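Local coordinates for Nab2 (Chaetomium thermophilum, PDB 4LJ0), which binds polyadenosine RNA through tandem CCCH zinc fingers, the third to fifth of which make up this chain, at residues K6-C11 against M23-N28; T40-P45 against S55-H60; E2-Y7 against A17-T22. All blocks are in the same frame, centred on the assembly; numbering follows the deposited sequence.

Contact 1: residues K6-C11 against M23-N28; sequences KYWPNC and MPPCRN. With ZN (zinc ion), chain F; ZN (zinc ion), chain G; nucleotides of chain C; nucleotides of chain E.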
loop_
_atom_site.group_PDB
_atom_site.type_symbol
_atom_site.label_atom_id
_atom_site.label_comp_id
_atom_site.label_asym_id
_atom_site.label_seq_id
_atom_site.Cartn_x
_atom_site.Cartn_y
_atom_site.Cartn_z
ATOM N N LYS A 6 3.315 2.559 6.720
ATOM C CA LYS A 6 3.461 1.517 5.706
ATOM C C LYS A 6 4.331 0.365 6.206
ATOM O O LYS A 6 4.503 -0.632 5.508
ATOM C CB LYS A 6 4.049 2.093 4.412
ATOM C CG LYS A 6 5.507 2.520 4.503
ATOM C CD LYS A 6 6.023 3.021 3.158
ATOM C CE LYS A 6 7.490 3.419 3.237
ATOM N NZ LYS A 6 8.016 3.925 1.937
ATOM N N TYR A 7 4.867 0.504 7.415
ATOM C CA TYR A 7 5.772 -0.495 7.975
ATOM C C TYR A 7 5.061 -1.409 8.962
ATOM O O TYR A 7 5.465 -2.556 9.159
ATOM C CB TYR A 7 6.958 0.192 8.649
ATOM C CG TYR A 7 7.810 0.967 7.675
ATOM C CD1 TYR A 7 8.653 0.307 6.791
ATOM C CD2 TYR A 7 7.768 2.354 7.629
ATOM C CE1 TYR A 7 9.434 1.005 5.891
ATOM C CE2 TYR A 7 8.548 3.063 6.732
ATOM C CZ TYR A 7 9.378 2.381 5.866
ATOM O OH TYR A 7 10.160 3.073 4.971
ATOM N N TRP A 8 4.009 -0.892 9.587
ATOM C CA TRP A 8 3.195 -1.686 10.495
ATOM C C TRP A 8 2.719 -2.925 9.749
ATOM O O TRP A 8 2.357 -2.833 8.578
ATOM C CB TRP A 8 1.999 -0.863 10.983
ATOM C CG TRP A 8 1.232 -1.528 12.073
ATOM C CD1 TRP A 8 1.425 -1.388 13.416
ATOM C CD2 TRP A 8 0.156 -2.459 11.917
ATOM N NE1 TRP A 8 0.533 -2.169 14.105
ATOM C CE2 TRP A 8 -0.259 -2.835 13.209
ATOM C CE3 TRP A 8 -0.502 -3.004 10.812
ATOM C CZ2 TRP A 8 -1.299 -3.735 13.425
ATOM C CZ3 TRP A 8 -1.537 -3.894 11.028
ATOM C CH2 TRP A 8 -1.925 -4.252 12.324
ATOM N N PRO A 9 2.714 -4.096 10.411
ATOM C CA PRO A 9 3.008 -4.389 11.818
ATOM C C PRO A 9 4.496 -4.600 12.107
ATOM O O PRO A 9 4.833 -5.242 13.103
ATOM C CB PRO A 9 2.243 -5.690 12.047
ATOM C CG PRO A 9 2.354 -6.395 10.740
ATOM C CD PRO A 9 2.338 -5.319 9.678
ATOM N N ASN A 10 5.363 -4.065 11.250
ATOM C CA ASN A 10 6.809 -4.176 11.438
ATOM C C ASN A 10 7.476 -2.810 11.489
ATOM O O ASN A 10 8.517 -2.589 10.871
ATOM C CB ASN A 10 7.431 -5.026 10.325
ATOM C CG ASN A 10 6.959 -6.466 10.360
ATOM O OD1 ASN A 10 6.442 -6.989 9.374
ATOM N ND2 ASN A 10 7.129 -7.113 11.506
ATOM N N CYS A 11 6.864 -1.896 12.232
ATOM C CA CYS A 11 7.401 -0.557 12.401
ATOM C C CYS A 11 8.468 -0.554 13.492
ATOM O O CYS A 11 8.222 -1.006 14.609
ATOM C CB CYS A 11 6.279 0.414 12.758
ATOM S SG CYS A 11 6.832 2.121 12.890
ATOM N N MET A 23 -5.305 -2.291 17.785
ATOM C CA MET A 23 -5.179 -3.697 18.152
ATOM C C MET A 23 -3.982 -4.355 17.480
ATOM O O MET A 23 -3.736 -4.121 16.297
ATOM C CB MET A 23 -6.450 -4.451 17.768
ATOM C CG MET A 23 -7.668 -3.988 18.533
ATOM S SD MET A 23 -7.466 -4.277 20.298
ATOM C CE MET A 23 -7.681 -6.053 20.360
ATOM N N PRO A 24 -3.244 -5.196 18.224
ATOM C CA PRO A 24 -2.104 -5.876 17.603
ATOM C C PRO A 24 -2.571 -6.757 16.451
ATOM O O PRO A 24 -3.748 -7.109 16.397
ATOM C CB PRO A 24 -1.541 -6.754 18.730
ATOM C CG PRO A 24 -2.222 -6.321 19.980
ATOM C CD PRO A 24 -3.514 -5.701 19.583
ATOM N N PRO A 25 -1.660 -7.116 15.540
ATOM C CA PRO A 25 -2.035 -7.976 14.413
ATOM C C PRO A 25 -2.386 -9.379 14.891
ATOM O O PRO A 25 -1.780 -9.859 15.847
ATOM C CB PRO A 25 -0.767 -7.995 13.556
ATOM C CG PRO A 25 0.340 -7.750 14.522
ATOM C CD PRO A 25 -0.218 -6.817 15.555
ATOM N N CYS A 26 -3.357 -10.026 14.252
ATOM C CA CYS A 26 -3.728 -11.383 14.632
ATOM C C CYS A 26 -2.676 -12.378 14.164
ATOM O O CYS A 26 -2.354 -12.427 12.976
ATOM C CB CYS A 26 -5.085 -11.764 14.042
ATOM S SG CYS A 26 -5.637 -13.397 14.583
ATOM N N ARG A 27 -2.157 -13.176 15.095
ATOM C CA ARG A 27 -1.122 -14.156 14.784
ATOM C C ARG A 27 -1.693 -15.436 14.167
ATOM O O ARG A 27 -0.947 -16.377 13.897
ATOM C CB ARG A 27 -0.325 -14.521 16.038
ATOM C CG ARG A 27 0.546 -13.411 16.611
ATOM C CD ARG A 27 1.599 -14.015 17.543
ATOM N NE ARG A 27 2.041 -13.106 18.599
ATOM C CZ ARG A 27 2.994 -12.188 18.455
ATOM N NH1 ARG A 27 3.610 -12.033 17.291
ATOM N NH2 ARG A 27 3.326 -11.415 19.479
ATOM N N ASN A 28 -3.009 -15.481 13.957
ATOM C CA ASN A 28 -3.620 -16.564 13.180
ATOM C C ASN A 28 -3.560 -16.267 11.686
ATOM O O ASN A 28 -3.924 -17.109 10.863
ATOM C CB ASN A 28 -5.084 -16.779 13.574
ATOM C CG ASN A 28 -5.247 -17.329 14.980
ATOM O OD1 ASN A 28 -4.359 -17.990 15.507
ATOM N ND2 ASN A 28 -6.398 -17.063 15.589
HETATM ZN ZN ZN F . 4.995 3.304 12.226
HETATM ZN ZN ZN G . -7.926 -13.390 14.441
ATOM P P A C 2 16.270 2.037 5.437
ATOM O OP1 A C 2 17.640 2.265 4.904
ATOM O OP2 A C 2 15.133 1.895 4.494
ATOM O "O5'" A C 2 16.323 0.728 6.340
ATOM C "C5'" A C 2 15.432 0.563 7.438
ATOM C "C4'" A C 2 14.852 -0.828 7.482
ATOM O "O4'" A C 2 13.906 -0.896 8.580
ATOM C "C3'" A C 2 14.082 -1.243 6.235
ATOM O "O3'" A C 2 14.193 -2.653 6.046
ATOM C "C2'" A C 2 12.645 -0.862 6.582
ATOM O "O2'" A C 2 11.662 -1.589 5.880
ATOM C "C1'" A C 2 12.600 -1.147 8.085
ATOM N N9 A C 2 11.685 -0.289 8.845
ATOM C C8 A C 2 10.836 -0.679 9.850
ATOM N N7 A C 2 10.157 0.306 10.382
ATOM C C5 A C 2 10.594 1.425 9.692
ATOM C C6 A C 2 10.255 2.786 9.791
ATOM N N6 A C 2 9.356 3.261 10.656
ATOM N N1 A C 2 10.874 3.653 8.960
ATOM C C2 A C 2 11.773 3.175 8.093
ATOM N N3 A C 2 12.176 1.920 7.911
ATOM C C4 A C 2 11.544 1.080 8.750
ATOM P P A E 2 2.535 -9.168 23.556
ATOM O OP1 A E 2 3.044 -9.752 24.823
ATOM O OP2 A E 2 3.323 -8.114 22.866
ATOM O "O5'" A E 2 2.284 -10.363 22.533
ATOM C "C5'" A E 2 1.066 -10.452 21.802
ATOM C "C4'" A E 2 -0.019 -11.116 22.611
ATOM O "O4'" A E 2 -1.228 -11.189 21.805
ATOM C "C3'" A E 2 0.287 -12.546 23.052
ATOM O "O3'" A E 2 -0.302 -12.800 24.327
ATOM C "C2'" A E 2 -0.406 -13.384 21.982
ATOM O "O2'" A E 2 -0.751 -14.690 22.392
ATOM C "C1'" A E 2 -1.641 -12.536 21.685
ATOM N N9 A E 2 -2.200 -12.735 20.346
ATOM C C8 A E 2 -1.853 -12.127 19.163
ATOM N N7 A E 2 -2.565 -12.532 18.138
ATOM C C5 A E 2 -3.441 -13.463 18.687
ATOM C C6 A E 2 -4.460 -14.262 18.136
ATOM N N6 A E 2 -4.793 -14.257 16.844
ATOM N N1 A E 2 -5.139 -15.081 18.970
ATOM C C2 A E 2 -4.813 -15.094 20.267
ATOM N N3 A E 2 -3.879 -14.392 20.903
ATOM C C4 A E 2 -3.228 -13.588 20.047
#
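The carbonyl oxygen of Met23 accepts a hydrogen bond from the Thr40 hydroxyl and is also met by the indole edge of Trp8, with Trp8 CZ2 3.8 Å from Met23 O. Because the Trp8 side chain leaves the backbone with CG anti to N (chi1 -171°), its six-membered ring reaches the 23-28 segment, where it crosses Pro25 at a slant. Pro9 CB and Pro25 CG, 3.7 Å apart, complete this small apolar patch. Prolines suit it, since their compact, rigid rings offer hydrocarbon with no N-H to satisfy. The peptide between Trp8 and Pro9 is cis, which folds Pro9 back until its CB stands over the centre of the indole. Asn10 N closes the turn on Tyr7 O at 2.6 Å, as in a type VI beta turn. The patch thus joins two successive CCCH fingers: Cys11 SG binds the first zinc ion at 2.3 Å, and Cys26 SG belongs to the second. Each finger also meets an adenine. That of A2 of chain C lies over one face of Tyr7, offset toward the rim, with its C5 3.4 Å above the ring plane, while the aliphatic CG of Lys6 backs the other face. With a serine in place of Tyr7, the base would probably lose its flat stacking partner and be freer to tilt. In the second finger Arg27 N donates to N7 of A2 of chain E at 3.1 Å (160°), and the extended Arg27 chain carries NH2 to a weak bond with O5' of that nucleotide.

Contact 2: residues T40-P45 against S55-H60; sequences THLKTP and SCPFLH. With ZN (zinc ion), chain H; ZN (zinc ion), chain G; ACT (acetate ion), chain J; nucleotides of chain D.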
loop_
_atom_site.group_PDB
_atom_site.type_symbol
_atom_site.label_atom_id
_atom_site.label_comp_id
_atom_site.label_asym_id
_atom_site.label_seq_id
_atom_site.Cartn_x
_atom_site.Cartn_y
_atom_site.Cartn_z
ATOM N N THR A 40 -6.229 -7.189 14.903
ATOM C CA THR A 40 -6.221 -6.622 13.563
ATOM C C THR A 40 -5.889 -7.705 12.552
ATOM O O THR A 40 -4.838 -8.341 12.635
ATOM C CB THR A 40 -5.207 -5.479 13.432
ATOM O OG1 THR A 40 -5.465 -4.501 14.443
ATOM C CG2 THR A 40 -5.308 -4.818 12.055
ATOM N N HIS A 41 -6.792 -7.915 11.602
ATOM C CA HIS A 41 -6.565 -8.891 10.548
ATOM C C HIS A 41 -6.084 -8.195 9.286
ATOM O O HIS A 41 -6.803 -7.394 8.703
ATOM C CB HIS A 41 -7.840 -9.688 10.302
ATOM C CG HIS A 41 -8.283 -10.469 11.498
ATOM N ND1 HIS A 41 -9.270 -10.029 12.352
ATOM C CD2 HIS A 41 -7.841 -11.642 12.007
ATOM C CE1 HIS A 41 -9.435 -10.911 13.322
ATOM N NE2 HIS A 41 -8.581 -11.901 13.135
ATOM N N LEU A 42 -4.852 -8.482 8.875
ATOM C CA LEU A 42 -4.285 -7.822 7.702
ATOM C C LEU A 42 -5.010 -8.233 6.429
ATOM O O LEU A 42 -5.562 -9.334 6.336
ATOM C CB LEU A 42 -2.797 -8.143 7.553
ATOM C CG LEU A 42 -1.874 -7.900 8.749
ATOM C CD1 LEU A 42 -0.429 -7.817 8.266
ATOM C CD2 LEU A 42 -2.252 -6.663 9.525
ATOM N N LYS A 43 -5.001 -7.331 5.454
ATOM C CA LYS A 43 -5.562 -7.582 4.137
ATOM C C LYS A 43 -4.441 -7.724 3.114
ATOM O O LYS A 43 -4.678 -8.111 1.969
ATOM C CB LYS A 43 -6.500 -6.441 3.750
ATOM C CG LYS A 43 -7.652 -6.276 4.720
ATOM C CD LYS A 43 -8.647 -5.236 4.250
ATOM C CE LYS A 43 -10.028 -5.534 4.805
ATOM N NZ LYS A 43 -10.112 -5.359 6.276
ATOM N N THR A 44 -3.220 -7.409 3.537
ATOM C CA THR A 44 -2.048 -7.550 2.686
ATOM C C THR A 44 -1.675 -9.024 2.554
ATOM O O THR A 44 -1.421 -9.686 3.562
ATOM C CB THR A 44 -0.843 -6.789 3.275
ATOM O OG1 THR A 44 -1.176 -5.402 3.418
ATOM C CG2 THR A 44 0.377 -6.925 2.375
ATOM N N PRO A 45 -1.649 -9.550 1.316
ATOM C CA PRO A 45 -1.258 -10.955 1.142
ATOM C C PRO A 45 0.174 -11.270 1.571
ATOM O O PRO A 45 1.079 -10.458 1.380
ATOM C CB PRO A 45 -1.433 -11.196 -0.367
ATOM C CG PRO A 45 -1.639 -9.861 -0.982
ATOM C CD PRO A 45 -2.194 -8.975 0.072
ATOM N N SER A 55 3.182 -17.735 13.046
ATOM C CA SER A 55 2.572 -16.534 13.627
ATOM C C SER A 55 2.508 -15.398 12.604
ATOM O O SER A 55 2.404 -14.224 12.966
ATOM C CB SER A 55 3.337 -16.079 14.873
ATOM O OG SER A 55 3.021 -16.895 15.988
ATOM N N CYS A 56 2.558 -15.749 11.322
ATOM C CA CYS A 56 2.504 -14.755 10.253
ATOM C C CYS A 56 1.166 -14.018 10.288
ATOM O O CYS A 56 0.116 -14.657 10.233
ATOM C CB CYS A 56 2.683 -15.432 8.892
ATOM S SG CYS A 56 2.784 -14.290 7.495
ATOM N N PRO A 57 1.194 -12.675 10.384
ATOM C CA PRO A 57 -0.053 -11.903 10.462
ATOM C C PRO A 57 -0.648 -11.574 9.101
ATOM O O PRO A 57 -1.769 -11.078 9.020
ATOM C CB PRO A 57 0.391 -10.614 11.148
ATOM C CG PRO A 57 1.791 -10.432 10.691
ATOM C CD PRO A 57 2.375 -11.817 10.602
ATOM N N PHE A 58 0.094 -11.837 8.036
ATOM C CA PHE A 58 -0.382 -11.475 6.712
ATOM C C PHE A 58 -1.487 -12.417 6.235
ATOM O O PHE A 58 -1.826 -13.388 6.911
ATOM C CB PHE A 58 0.792 -11.407 5.745
ATOM C CG PHE A 58 1.722 -10.263 6.033
ATOM C CD1 PHE A 58 2.795 -10.422 6.892
ATOM C CD2 PHE A 58 1.497 -9.016 5.475
ATOM C CE1 PHE A 58 3.643 -9.363 7.169
ATOM C CE2 PHE A 58 2.339 -7.954 5.750
ATOM C CZ PHE A 58 3.414 -8.129 6.598
ATOM N N LEU A 59 -2.062 -12.104 5.083
ATOM C CA LEU A 59 -3.220 -12.823 4.565
ATOM C C LEU A 59 -2.774 -13.968 3.663
ATOM O O LEU A 59 -2.046 -13.754 2.696
ATOM C CB LEU A 59 -4.112 -11.851 3.788
ATOM C CG LEU A 59 -5.380 -12.393 3.124
ATOM C CD1 LEU A 59 -6.369 -12.886 4.167
ATOM C CD2 LEU A 59 -6.009 -11.322 2.250
ATOM N N HIS A 60 -3.217 -15.179 3.985
ATOM C CA HIS A 60 -2.836 -16.373 3.236
ATOM C C HIS A 60 -4.008 -16.958 2.461
ATOM O O HIS A 60 -5.156 -16.851 2.887
ATOM C CB HIS A 60 -2.280 -17.427 4.194
ATOM C CG HIS A 60 -1.133 -16.936 5.018
ATOM N ND1 HIS A 60 -1.304 -16.288 6.223
ATOM C CD2 HIS A 60 0.201 -16.972 4.795
ATOM C CE1 HIS A 60 -0.123 -15.958 6.712
ATOM N NE2 HIS A 60 0.807 -16.362 5.865
HETATM ZN ZN ZN H . 2.706 -15.825 5.824
HETATM ZN ZN ZN G . -7.926 -13.390 14.441
HETATM C C ACT J . -3.403 -4.486 6.274
HETATM O O ACT J . -2.268 -4.383 6.782
HETATM O OXT ACT J . -3.443 -5.079 5.179
HETATM C CH3 ACT J . -4.633 -3.940 6.941
ATOM P P A D 3 12.464 -6.695 8.185
ATOM O OP1 A D 3 12.876 -7.855 9.014
ATOM O OP2 A D 3 13.174 -6.423 6.907
ATOM O "O5'" A D 3 10.912 -6.841 7.845
ATOM C "C5'" A D 3 10.011 -7.438 8.773
ATOM C "C4'" A D 3 9.710 -8.882 8.439
ATOM O "O4'" A D 3 8.377 -8.983 7.855
ATOM C "C3'" A D 3 10.667 -9.558 7.448
ATOM O "O3'" A D 3 10.948 -10.895 7.864
ATOM C "C2'" A D 3 9.867 -9.573 6.150
ATOM O "O2'" A D 3 10.227 -10.596 5.246
ATOM C "C1'" A D 3 8.444 -9.747 6.669
ATOM N N9 A D 3 7.410 -9.305 5.726
ATOM C C8 A D 3 7.224 -8.069 5.155
ATOM N N7 A D 3 6.209 -8.021 4.321
ATOM C C5 A D 3 5.695 -9.311 4.333
ATOM C C6 A D 3 4.614 -9.922 3.665
ATOM N N6 A D 3 3.806 -9.297 2.805
ATOM N N1 A D 3 4.382 -11.229 3.906
ATOM C C2 A D 3 5.181 -11.872 4.765
ATOM N N3 A D 3 6.220 -11.408 5.453
ATOM C C4 A D 3 6.429 -10.108 5.192
HETATM O O HOH W 1 -3.735 -10.638 10.572
#
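Phe58 is sandwiched between protein and RNA: Leu42 CD1 sits over one face of its ring, and the adenine of A3 of chain D covers the other. The leucine contact is a CH-pi interaction, with CD1 3.8 Å from the Phe58 ring centroid; Leu42 carries CG anti to its carbonyl carbon (chi1 -53°), which helps bring CD1 over the ring. On the opposite side C6 of the adenine lies 3.4 Å above the ring plane, over its centre. Thr44 O reaches the edge of the ring, and the methyl CG2 of Thr44 runs alongside it, so a branched residue here offers hydrocarbon on one arm and a hydroxyl on the other. That hydroxyl, OG1, donates to OXT of an acetate ion at 2.9 Å, as does Lys43 N at 2.8 Å; the acetate probably came from the crystallisation liquor. The backbones meet in a single beta bridge between Pro45 and Leu59. Leu59 N donates to Thr44 O at 2.9 Å with a nearly straight bond (165°), while Pro45, having no N-H, brings its CA within 3.3 Å of Leu59 O in a CA-H...O contact. Two CCCH fingers are joined here, since His41 binds the second zinc ion, whereas Cys56 and His60 bind the third. The adenine is also read at its edge, where its N6 donates to Pro45 O at 3.3 Å (166°). A guanine carries a carbonyl at that position and could not donate in this way, so the pairing of an aromatic face with a backbone acceptor probably helps to select adenine.

Contact 3: residues E2-Y7 against A17-T22; sequences EQDCKY and AFRHPT. With ZN (zinc ion), chain F; nucleotides of chain C.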
loop_
_atom_site.group_PDB
_atom_site.type_symbol
_atom_site.label_atom_id
_atom_site.label_comp_id
_atom_site.label_asym_id
_atom_site.label_seq_id
_atom_site.Cartn_x
_atom_site.Cartn_y
_atom_site.Cartn_z
ATOM N N GLU A 2 -4.461 11.910 8.698
ATOM C CA GLU A 2 -3.586 10.839 9.162
ATOM C C GLU A 2 -3.292 9.844 8.047
ATOM O O GLU A 2 -4.200 9.382 7.358
ATOM C CB GLU A 2 -4.219 10.104 10.343
ATOM C CG GLU A 2 -4.373 10.952 11.593
ATOM C CD GLU A 2 -3.042 11.369 12.186
ATOM O OE1 GLU A 2 -2.016 10.732 11.865
ATOM O OE2 GLU A 2 -3.023 12.338 12.975
ATOM N N GLN A 3 -2.015 9.524 7.879
ATOM C CA GLN A 3 -1.586 8.518 6.918
ATOM C C GLN A 3 -1.200 7.244 7.655
ATOM O O GLN A 3 -0.640 7.300 8.749
ATOM C CB GLN A 3 -0.395 9.030 6.106
ATOM C CG GLN A 3 -0.767 10.010 5.008
ATOM C CD GLN A 3 0.448 10.585 4.312
ATOM O OE1 GLN A 3 0.929 11.660 4.669
ATOM N NE2 GLN A 3 0.953 9.871 3.310
ATOM N N ASP A 4 -1.506 6.098 7.055
ATOM C CA ASP A 4 -1.161 4.810 7.641
ATOM C C ASP A 4 0.335 4.567 7.571
ATOM O O ASP A 4 0.962 4.806 6.541
ATOM C CB ASP A 4 -1.877 3.672 6.909
ATOM C CG ASP A 4 -3.374 3.681 7.129
ATOM O OD1 ASP A 4 -3.854 4.474 7.965
ATOM O OD2 ASP A 4 -4.070 2.879 6.468
ATOM N N CYS A 5 0.904 4.084 8.669
ATOM C CA CYS A 5 2.282 3.625 8.656
ATOM C C CYS A 5 2.387 2.466 7.668
ATOM O O CYS A 5 1.620 1.511 7.751
ATOM C CB CYS A 5 2.706 3.176 10.052
ATOM S SG CYS A 5 4.414 2.608 10.156
ATOM N N LYS A 6 3.315 2.559 6.720
ATOM C CA LYS A 6 3.461 1.517 5.706
ATOM C C LYS A 6 4.331 0.365 6.206
ATOM O O LYS A 6 4.503 -0.632 5.508
ATOM C CB LYS A 6 4.049 2.093 4.412
ATOM C CG LYS A 6 5.507 2.520 4.503
ATOM C CD LYS A 6 6.023 3.021 3.158
ATOM C CE LYS A 6 7.490 3.419 3.237
ATOM N NZ LYS A 6 8.016 3.925 1.937
ATOM N N TYR A 7 4.867 0.504 7.415
ATOM C CA TYR A 7 5.772 -0.495 7.975
ATOM C C TYR A 7 5.061 -1.409 8.962
ATOM O O TYR A 7 5.465 -2.556 9.159
ATOM C CB TYR A 7 6.958 0.192 8.649
ATOM C CG TYR A 7 7.810 0.967 7.675
ATOM C CD1 TYR A 7 8.653 0.307 6.791
ATOM C CD2 TYR A 7 7.768 2.354 7.629
ATOM C CE1 TYR A 7 9.434 1.005 5.891
ATOM C CE2 TYR A 7 8.548 3.063 6.732
ATOM C CZ TYR A 7 9.378 2.381 5.866
ATOM O OH TYR A 7 10.160 3.073 4.971
ATOM N N ALA A 17 4.955 8.671 13.920
ATOM C CA ALA A 17 3.809 9.569 13.999
ATOM C C ALA A 17 2.712 9.173 13.017
ATOM O O ALA A 17 1.632 9.760 13.014
ATOM C CB ALA A 17 4.248 10.993 13.741
ATOM N N PHE A 18 2.992 8.187 12.175
ATOM C CA PHE A 18 1.993 7.699 11.236
ATOM C C PHE A 18 1.020 6.782 11.970
ATOM O O PHE A 18 1.320 6.279 13.052
ATOM C CB PHE A 18 2.663 6.985 10.058
ATOM C CG PHE A 18 3.407 7.918 9.135
ATOM C CD1 PHE A 18 4.651 8.415 9.489
ATOM C CD2 PHE A 18 2.860 8.300 7.923
ATOM C CE1 PHE A 18 5.336 9.276 8.649
ATOM C CE2 PHE A 18 3.539 9.159 7.076
ATOM C CZ PHE A 18 4.780 9.649 7.442
ATOM N N ARG A 19 -0.149 6.577 11.378
ATOM C CA ARG A 19 -1.227 5.848 12.036
ATOM C C ARG A 19 -0.916 4.359 12.172
ATOM O O ARG A 19 -0.632 3.683 11.182
ATOM C CB ARG A 19 -2.522 6.034 11.246
ATOM C CG ARG A 19 -3.788 5.752 12.029
ATOM C CD ARG A 19 -4.998 5.831 11.116
ATOM N NE ARG A 19 -6.244 6.018 11.852
ATOM C CZ ARG A 19 -7.438 6.141 11.279
ATOM N NH1 ARG A 19 -7.551 6.093 9.957
ATOM N NH2 ARG A 19 -8.519 6.310 12.027
ATOM N N HIS A 20 -0.956 3.862 13.405
ATOM C CA HIS A 20 -0.891 2.428 13.673
ATOM C C HIS A 20 -2.244 1.973 14.205
ATOM O O HIS A 20 -2.821 2.650 15.058
ATOM C CB HIS A 20 0.172 2.113 14.727
ATOM C CG HIS A 20 1.566 2.463 14.313
ATOM N ND1 HIS A 20 2.677 1.999 14.986
ATOM C CD2 HIS A 20 2.034 3.231 13.302
ATOM C CE1 HIS A 20 3.766 2.466 14.406
ATOM N NE2 HIS A 20 3.404 3.218 13.383
ATOM N N PRO A 21 -2.760 0.832 13.709
ATOM C CA PRO A 21 -3.984 0.274 14.300
ATOM C C PRO A 21 -3.836 0.077 15.802
ATOM O O PRO A 21 -2.737 -0.209 16.278
ATOM C CB PRO A 21 -4.123 -1.081 13.600
ATOM C CG PRO A 21 -3.455 -0.892 12.291
ATOM C CD PRO A 21 -2.317 0.060 12.534
ATOM N N THR A 22 -4.929 0.233 16.538
ATOM C CA THR A 22 -4.892 0.092 17.987
ATOM C C THR A 22 -4.587 -1.347 18.385
ATOM O O THR A 22 -3.716 -1.599 19.216
ATOM C CB THR A 22 -6.230 0.514 18.623
ATOM O OG1 THR A 22 -6.621 1.795 18.118
ATOM C CG2 THR A 22 -6.110 0.581 20.142
HETATM ZN ZN ZN F . 4.995 3.304 12.226
ATOM P P A C 2 16.270 2.037 5.437
ATOM O OP1 A C 2 17.640 2.265 4.904
ATOM O OP2 A C 2 15.133 1.895 4.494
ATOM O "O5'" A C 2 16.323 0.728 6.340
ATOM C "C5'" A C 2 15.432 0.563 7.438
ATOM C "C4'" A C 2 14.852 -0.828 7.482
ATOM O "O4'" A C 2 13.906 -0.896 8.580
ATOM C "C3'" A C 2 14.082 -1.243 6.235
ATOM O "O3'" A C 2 14.193 -2.653 6.046
ATOM C "C2'" A C 2 12.645 -0.862 6.582
ATOM O "O2'" A C 2 11.662 -1.589 5.880
ATOM C "C1'" A C 2 12.600 -1.147 8.085
ATOM N N9 A C 2 11.685 -0.289 8.845
ATOM C C8 A C 2 10.836 -0.679 9.850
ATOM N N7 A C 2 10.157 0.306 10.382
ATOM C C5 A C 2 10.594 1.425 9.692
ATOM C C6 A C 2 10.255 2.786 9.791
ATOM N N6 A C 2 9.356 3.261 10.656
ATOM N N1 A C 2 10.874 3.653 8.960
ATOM C C2 A C 2 11.773 3.175 8.093
ATOM N N3 A C 2 12.176 1.920 7.911
ATOM C C4 A C 2 11.544 1.080 8.750
#
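The first CCCH zinc site of the chain is built partly across this contact, with Cys5 and His20 as two of its four ligands. Cys5 SG binds the zinc ion at 2.3 Å and His20 NE2 at 2.0 Å; Cys11 and Cys16 complete the site. With SG anti to the backbone N (chi1 -179°), Cys5 turns its sulfur to the metal, and its CB packs 3.3 Å from His20 CD2. Tyr7 N donates to Cys5 SG at 3.5 Å, a bond that would be expected to ease the negative charge on the thiolate. Two nearly straight backbone bonds bracket Arg19: its N donates to Gln3 O at 2.8 Å (171°), and its O accepts from Cys5 N at 3.0 Å. Phe18 CB rests 3.8 Å from Cys5 CB, while the ring turns an edge toward Gln3 O; Ala12 of the second subunit also packs on Phe18. Arg19 extends beside Asp4, its aliphatic CD 3.6 Å from Asp4 OD1, but the charged ends stay beyond salt-bridge distance. An arginine suits this exposed spot because its aliphatic stem can lie along Asp4 while the charged end stays at the surface. Short loops pinned by one beta bridge and a zinc ion, without helix or extended sheet, are typical of the compact CCCH zinc finger.

Contact 3 lies within the first finger of the chain, contact 1 joins the first to the second, and contact 2 joins the second to the third. Contacts 3 and 1 start from the same stretch, share Lys6 and Tyr7 and touch the same zinc ion, their centres about 11 Å apart; both close before contact 2 opens. Contacts 1 and 2, about 8 Å between centres, meet where Trp8 packs on Leu42 and Thr40 is probably hydrogen-bonded to Met23 and Cys26; both touch the second zinc ion. Contacts 2 and 3 are about 16 Å apart. With no helix or strand assigned, zinc sites and these loop contacts appear to hold three fingers in one compact unit that offers several adenine-binding surfaces.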